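Local structure of extracellular solute-binding protein family 1 (Arthrobacter chlorophenolicus, 4R2F) at residues W43-A48 and I75-F80; A95-G100 and N312-T317. The protein probably serves as the extracellular sugar-binding component of a bacterial transporter, and holds the disaccharide laminaribiose in this crystal. One frame throughout, in Å; residues are numbered along the deposited sequence.

Interaction 1. Residues W43-A48 and I75-F80; sequences WDMPWA and IQWNNF. With BGC (beta-D-glucopyranose), chain B; BGC (beta-D-glucopyranose), chain C.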
loop_
_atom_site.group_PDB
_atom_site.type_symbol
_atom_site.label_atom_id
_atom_site.label_comp_id
_atom_site.label_asym_id
_atom_site.label_seq_id
_atom_site.Cartn_x
_atom_site.Cartn_y
_atom_site.Cartn_z
ATOM N N TRP A 43 10.972 -12.596 -7.686
ATOM C CA TRP A 43 11.113 -11.965 -6.385
ATOM C C TRP A 43 9.764 -11.428 -5.936
ATOM O O TRP A 43 9.066 -10.753 -6.699
ATOM C CB TRP A 43 12.109 -10.807 -6.463
ATOM C CG TRP A 43 13.561 -11.209 -6.612
ATOM C CD1 TRP A 43 14.065 -12.456 -6.871
ATOM C CD2 TRP A 43 14.686 -10.334 -6.523
ATOM N NE1 TRP A 43 15.444 -12.403 -6.948
ATOM C CE2 TRP A 43 15.849 -11.117 -6.733
ATOM C CE3 TRP A 43 14.828 -8.961 -6.275
ATOM C CZ2 TRP A 43 17.141 -10.571 -6.719
ATOM C CZ3 TRP A 43 16.118 -8.417 -6.244
ATOM C CH2 TRP A 43 17.258 -9.230 -6.473
ATOM N N ASP A 44 9.459 -11.657 -4.664
ATOM C CA ASP A 44 8.166 -11.338 -4.068
ATOM C C ASP A 44 8.380 -10.679 -2.698
ATOM O O ASP A 44 9.413 -10.890 -2.065
ATOM C CB ASP A 44 7.367 -12.633 -3.887
ATOM C CG ASP A 44 5.846 -12.398 -3.710
ATOM O OD1 ASP A 44 5.332 -11.346 -4.159
ATOM O OD2 ASP A 44 5.160 -13.297 -3.174
ATOM N N MET A 45 7.406 -9.904 -2.234
ATOM C CA MET A 45 7.546 -9.166 -0.986
ATOM C C MET A 45 6.814 -9.954 0.121
ATOM O O MET A 45 6.017 -10.860 -0.168
ATOM C CB MET A 45 6.936 -7.761 -1.125
ATOM C CG MET A 45 7.449 -6.910 -2.296
ATOM S SD MET A 45 9.234 -6.834 -2.518
ATOM C CE MET A 45 9.651 -5.867 -1.100
ATOM N N PRO A 46 7.015 -9.567 1.382
ATOM C CA PRO A 46 6.195 -10.128 2.432
ATOM C C PRO A 46 4.907 -9.329 2.464
ATOM O O PRO A 46 4.798 -8.326 3.175
ATOM C CB PRO A 46 7.053 -9.934 3.707
ATOM C CG PRO A 46 8.390 -9.452 3.221
ATOM C CD PRO A 46 8.066 -8.717 1.954
ATOM N N TRP A 47 3.973 -9.724 1.617
ATOM C CA TRP A 47 2.695 -9.048 1.470
ATOM C C TRP A 47 1.734 -9.123 2.656
ATOM O O TRP A 47 0.984 -8.199 2.910
ATOM C CB TRP A 47 2.030 -9.424 0.151
ATOM C CG TRP A 47 2.740 -8.810 -1.011
ATOM C CD1 TRP A 47 3.549 -9.438 -1.903
ATOM C CD2 TRP A 47 2.734 -7.432 -1.382
ATOM N NE1 TRP A 47 4.036 -8.541 -2.810
ATOM C CE2 TRP A 47 3.545 -7.302 -2.514
ATOM C CE3 TRP A 47 2.110 -6.297 -0.869
ATOM C CZ2 TRP A 47 3.750 -6.086 -3.140
ATOM C CZ3 TRP A 47 2.314 -5.095 -1.494
ATOM C CH2 TRP A 47 3.126 -4.996 -2.615
ATOM N N ALA A 48 1.701 -10.258 3.332
ATOM C CA ALA A 48 0.806 -10.409 4.463
ATOM C C ALA A 48 1.482 -11.152 5.613
ATOM O O ALA A 48 2.479 -10.698 6.137
ATOM C CB ALA A 48 -0.490 -11.070 4.022
ATOM N N ILE A 75 12.028 -10.668 -0.879
ATOM C CA ILE A 75 12.773 -9.437 -0.651
ATOM C C ILE A 75 12.090 -8.744 0.518
ATOM O O ILE A 75 10.883 -8.589 0.511
ATOM C CB ILE A 75 12.717 -8.531 -1.904
ATOM C CG1 ILE A 75 13.279 -9.261 -3.112
ATOM C CG2 ILE A 75 13.462 -7.225 -1.647
ATOM C CD1 ILE A 75 14.748 -9.654 -2.984
ATOM N N GLN A 76 12.850 -8.339 1.534
ATOM C CA GLN A 76 12.269 -7.666 2.705
ATOM C C GLN A 76 11.842 -6.229 2.373
ATOM O O GLN A 76 12.374 -5.614 1.465
ATOM C CB GLN A 76 13.258 -7.661 3.875
ATOM C CG GLN A 76 13.654 -9.054 4.386
ATOM C CD GLN A 76 12.459 -9.903 4.828
ATOM O OE1 GLN A 76 12.334 -11.065 4.448
ATOM N NE2 GLN A 76 11.580 -9.325 5.619
ATOM N N TRP A 77 10.863 -5.705 3.106
ATOM C CA TRP A 77 10.422 -4.354 2.868
ATOM C C TRP A 77 11.482 -3.296 3.196
ATOM O O TRP A 77 11.558 -2.276 2.504
ATOM C CB TRP A 77 9.150 -4.057 3.645
ATOM C CG TRP A 77 7.939 -4.581 2.986
ATOM C CD1 TRP A 77 7.104 -5.554 3.449
ATOM C CD2 TRP A 77 7.418 -4.169 1.724
ATOM N NE1 TRP A 77 6.085 -5.774 2.548
ATOM C CE2 TRP A 77 6.255 -4.932 1.483
ATOM C CE3 TRP A 77 7.810 -3.216 0.778
ATOM C CZ2 TRP A 77 5.500 -4.777 0.329
ATOM C CZ3 TRP A 77 7.058 -3.061 -0.363
ATOM C CH2 TRP A 77 5.926 -3.841 -0.588
ATOM N N ASN A 78 12.290 -3.500 4.236
ATOM C CA ASN A 78 13.216 -2.428 4.636
ATOM C C ASN A 78 14.225 -2.176 3.523
ATOM O O ASN A 78 14.882 -3.114 3.036
ATOM C CB ASN A 78 13.942 -2.738 5.936
ATOM C CG ASN A 78 14.574 -1.489 6.553
ATOM O OD1 ASN A 78 13.897 -0.486 6.823
ATOM N ND2 ASN A 78 15.866 -1.539 6.768
ATOM N N ASN A 79 14.299 -0.924 3.084
ATOM C CA ASN A 79 15.268 -0.537 2.070
ATOM C C ASN A 79 15.019 -1.212 0.703
ATOM O O ASN A 79 15.939 -1.324 -0.123
ATOM C CB ASN A 79 16.704 -0.864 2.565
ATOM C CG ASN A 79 17.736 0.170 2.124
ATOM O OD1 ASN A 79 17.402 1.314 1.837
ATOM N ND2 ASN A 79 18.988 -0.232 2.072
ATOM N N PHE A 80 13.781 -1.631 0.444
ATOM C CA PHE A 80 13.463 -2.381 -0.788
ATOM C C PHE A 80 13.819 -1.593 -2.058
ATOM O O PHE A 80 14.236 -2.166 -3.059
ATOM C CB PHE A 80 11.979 -2.774 -0.826
ATOM C CG PHE A 80 11.069 -1.662 -1.253
ATOM C CD1 PHE A 80 10.606 -0.732 -0.333
ATOM C CD2 PHE A 80 10.669 -1.534 -2.583
ATOM C CE1 PHE A 80 9.787 0.310 -0.730
ATOM C CE2 PHE A 80 9.841 -0.479 -2.980
ATOM C CZ PHE A 80 9.400 0.435 -2.058
HETATM C C2 BGC B . 1.688 -3.331 2.822
HETATM C C3 BGC B . 2.851 -2.572 2.164
HETATM C C4 BGC B . 3.780 -2.031 3.260
HETATM C C5 BGC B . 4.201 -3.173 4.221
HETATM C C6 BGC B . 5.192 -2.725 5.302
HETATM C C1 BGC B . 2.232 -4.377 3.812
HETATM O O1 BGC B . 1.167 -5.032 4.500
HETATM O O2 BGC B . 0.879 -3.944 1.803
HETATM O O3 BGC B . 2.292 -1.552 1.294
HETATM O O4 BGC B . 4.976 -1.429 2.748
HETATM O O5 BGC B . 3.033 -3.690 4.797
HETATM O O6 BGC B . 4.657 -1.610 6.018
HETATM C C2 BGC C . 2.194 -0.792 -0.959
HETATM C C3 BGC C . 3.111 -0.566 -2.162
HETATM C C4 BGC C . 4.168 0.474 -1.818
HETATM C C5 BGC C . 4.921 0.057 -0.561
HETATM C C6 BGC C . 5.914 1.134 -0.104
HETATM C C1 BGC C . 3.092 -1.276 0.167
HETATM O O2 BGC C . 1.185 -1.751 -1.255
HETATM O O3 BGC C . 2.353 -0.136 -3.292
HETATM O O4 BGC C . 5.120 0.557 -2.871
HETATM O O5 BGC C . 4.001 -0.216 0.502
HETATM O O6 BGC C . 5.256 2.365 0.270
#

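Interaction 2. Residues A95-G100 and N312-T317; sequences AVSTGG and NIMMYT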
loop_
_atom_site.group_PDB
_atom_site.type_symbol
_atom_site.label_atom_id
_atom_site.label_comp_id
_atom_site.label_asym_id
_atom_site.label_seq_id
_atom_site.Cartn_x
_atom_site.Cartn_y
_atom_site.Cartn_z
ATOM N N ALA A 95 13.952 -12.033 -13.040
ATOM C CA ALA A 95 13.238 -11.967 -14.317
ATOM C C ALA A 95 11.852 -11.314 -14.163
ATOM O O ALA A 95 11.374 -10.592 -15.055
ATOM C CB ALA A 95 13.083 -13.371 -14.895
ATOM N N VAL A 96 11.216 -11.605 -13.032
ATOM C CA VAL A 96 9.877 -11.158 -12.706
ATOM C C VAL A 96 9.808 -10.803 -11.233
ATOM O O VAL A 96 10.445 -11.453 -10.395
ATOM C CB VAL A 96 8.845 -12.292 -12.917
ATOM C CG1 VAL A 96 7.424 -11.789 -12.694
ATOM C CG2 VAL A 96 8.989 -12.908 -14.298
ATOM N N SER A 97 8.998 -9.805 -10.902
ATOM C CA SER A 97 8.785 -9.458 -9.512
ATOM C C SER A 97 7.491 -8.730 -9.228
ATOM O O SER A 97 6.859 -8.117 -10.117
ATOM C CB SER A 97 9.963 -8.598 -8.980
ATOM O OG SER A 97 9.788 -7.212 -9.218
ATOM N N THR A 98 7.100 -8.802 -7.962
ATOM C CA THR A 98 6.238 -7.799 -7.367
ATOM C C THR A 98 7.160 -6.774 -6.701
ATOM O O THR A 98 8.375 -6.794 -6.885
ATOM C CB THR A 98 5.278 -8.403 -6.336
ATOM O OG1 THR A 98 6.014 -8.981 -5.234
ATOM C CG2 THR A 98 4.449 -9.451 -6.981
ATOM N N GLY A 99 6.594 -5.843 -5.971
ATOM C CA GLY A 99 7.420 -4.831 -5.310
ATOM C C GLY A 99 6.622 -3.576 -5.131
ATOM O O GLY A 99 5.406 -3.625 -4.946
ATOM N N GLY A 100 7.306 -2.444 -5.195
ATOM C CA GLY A 100 6.673 -1.179 -4.981
ATOM C C GLY A 100 5.575 -0.920 -5.990
ATOM O O GLY A 100 5.619 -1.398 -7.118
ATOM N N ASN A 312 1.322 -4.306 -8.801
ATOM C CA ASN A 312 1.495 -4.877 -10.130
ATOM C C ASN A 312 2.688 -5.829 -10.197
ATOM O O ASN A 312 3.578 -5.803 -9.346
ATOM C CB ASN A 312 1.674 -3.734 -11.148
ATOM C CG ASN A 312 2.735 -2.725 -10.731
ATOM O OD1 ASN A 312 2.441 -1.691 -10.060
ATOM N ND2 ASN A 312 3.968 -3.011 -11.079
ATOM N N ILE A 313 2.635 -6.718 -11.186
ATOM C CA ILE A 313 3.686 -7.658 -11.464
ATOM C C ILE A 313 4.409 -7.175 -12.679
ATOM O O ILE A 313 3.789 -6.860 -13.708
ATOM C CB ILE A 313 3.152 -9.087 -11.754
ATOM C CG1 ILE A 313 2.293 -9.568 -10.592
ATOM C CG2 ILE A 313 4.288 -10.082 -11.984
ATOM C CD1 ILE A 313 1.768 -10.978 -10.762
ATOM N N MET A 314 5.733 -7.206 -12.575
ATOM C CA MET A 314 6.602 -6.615 -13.557
ATOM C C MET A 314 7.641 -7.614 -14.028
ATOM O O MET A 314 8.044 -8.536 -13.315
ATOM C CB MET A 314 7.239 -5.314 -13.003
ATOM C CG MET A 314 8.216 -5.423 -11.867
ATOM S SD MET A 314 8.362 -3.891 -10.930
ATOM C CE MET A 314 7.037 -4.134 -9.769
ATOM N N MET A 315 8.011 -7.460 -15.284
ATOM C CA MET A 315 9.011 -8.308 -15.918
ATOM C C MET A 315 10.226 -7.426 -16.242
ATOM O O MET A 315 10.069 -6.225 -16.453
ATOM C CB MET A 315 8.423 -8.926 -17.218
ATOM C CG MET A 315 7.363 -9.995 -17.050
ATOM S SD MET A 315 6.795 -10.735 -18.599
ATOM C CE MET A 315 6.061 -9.307 -19.324
ATOM N N TYR A 316 11.415 -8.025 -16.290
ATOM C CA TYR A 316 12.675 -7.309 -16.494
ATOM C C TYR A 316 13.436 -7.826 -17.704
ATOM O O TYR A 316 13.289 -8.992 -18.073
ATOM C CB TYR A 316 13.581 -7.501 -15.279
ATOM C CG TYR A 316 13.019 -6.954 -13.982
ATOM C CD1 TYR A 316 12.079 -7.659 -13.254
ATOM C CD2 TYR A 316 13.427 -5.731 -13.501
ATOM C CE1 TYR A 316 11.563 -7.160 -12.072
ATOM C CE2 TYR A 316 12.923 -5.220 -12.323
ATOM C CZ TYR A 316 11.997 -5.934 -11.597
ATOM O OH TYR A 316 11.523 -5.422 -10.398
ATOM N N THR A 317 14.291 -6.976 -18.277
ATOM C CA THR A 317 15.092 -7.362 -19.437
ATOM C C THR A 317 16.091 -8.462 -19.116
ATOM O O THR A 317 16.438 -9.244 -19.989
ATOM C CB THR A 317 15.853 -6.176 -20.063
ATOM O OG1 THR A 317 16.634 -5.529 -19.058
ATOM C CG2 THR A 317 14.874 -5.166 -20.703
HETATM O O HOH W 1 3.512 -5.697 -6.544
HETATM O O HOH W 2 3.278 -3.098 -6.927
#

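Interaction 1. Residues W43-A48 and I75-F80
The rings of W47 and W77 meet edge to face: the CZ2-CH2 edge of W77 points at the face of W47, with six-membered centroids 5.0 Å apart and planes 87° from each other. W77 in turn has both of its faces used. On one, M45 CE sits 3.9 Å from the centroid of the W77 six-membered ring, a CH-pi contact, and P46 CD lies over the five-membered ring. M45 reaches this spot because its chain bends at chi2 and chi3, which folds the methyl back over the indole and places SD above the same face at a longer, Met-aromatic distance. The opposite W77 face receives the glucose of chain B, with C5 of the sugar 3.6 Å from W77 NE1. Sugar against tryptophan face is a common carbohydrate-binding arrangement, and W47 and W77 both belong to the glycan pocket of this solute-binding protein; the O2 hydroxyls of both glucoses lie at the W47 edge.

Two hydrogen bonds join the segments. I75 N donates to D44 O at 2.9 Å, a nearly straight bond. W77 NE1 donates to P46 O, also at 2.9 Å, but from 54° out of the carbonyl plane. This bond, together with the packing on both faces, helps set the rotation of the indole, and P46, centre of an inverse gamma turn, supplies the carbonyl.

Apolar packing continues away from the sugar, where I75 CD1 lies over the W43 six-membered ring, 3.7 Å from its centroid. I75 O is buried here without a polar partner, with P46 CD 3.2 Å away.

Interaction 2. Residues A95-G100 and N312-T317
S97 OG is gripped from two directions: Y316 OH donates to it at 2.8 Å, and S97 OG donates in turn to T98 O, also at 2.8 Å. With chi1 at 87°, OG stands between the backbone N and the carbonyl carbon of S97, a placement from which it can reach both partners. The Y316 ring lies with its edge toward the strand, A95 O and S97 N near its plane, and Q103 makes a weak further bond to the phenol oxygen.

The backbones pair in antiparallel fashion. S97 and M314 form the hydrogen-bonded pair, S97 N to M314 O and M314 N to S97 O both measuring 2.9 Å with N-H...O angles of 163° and 167°. V96 and M315 are the neighbouring non-hydrogen-bonded pair, their CA atoms 4.4 Å apart. Beyond it, Y316 N reaches A95 O at 2.8 Å. Past T98 direct pairing gives way to water: water 1 accepts from G99 N and probably donates to N312 O, while water 2 accepts from N312 N and probably donates to G99 O.

Side chains divide between the two faces of the sheet. V96 CG1 meets I313 CG2 at 3.6 Å on the face that also carries M315. On the other, M314 CG packs against S97 OG, and the bend at chi3 carries CE alongside the T98-G100 backbone. G99, beside that methyl, adopts a backbone conformation that suits glycine.

Helix 322-335 covers I313 and M315, helix 103-109 covers S97 and M314, and strand 40-44 runs parallel to 96-97 on its other side, leaving 96-97 between strands 40-44 and 306-316.

In the fold
Every touching residue of interaction 2 is buried, whereas interaction 1, though mostly buried, includes the exposed Q76 and partly exposed P46. Both belong to one sheet, in which strand 40-44 neighbours 96-97, and they meet directly: W43 N lies 3.0 Å from V96 O, and D44 OD1 is 2.7 Å from T98 OG1, both probable hydrogen bonds. T98 OG1 also bonds W47 NE1, tying the pocket tryptophan to interaction 2. Interaction 1 lies at and just past the C-terminal ends of strands 40-44 and 70-74; its chemistry is mostly aromatic, and W47 and W77 meet the sugar. Interaction 2 is antiparallel backbone pairing between strands 96-97 and 306-316, reaching the ligand through G100.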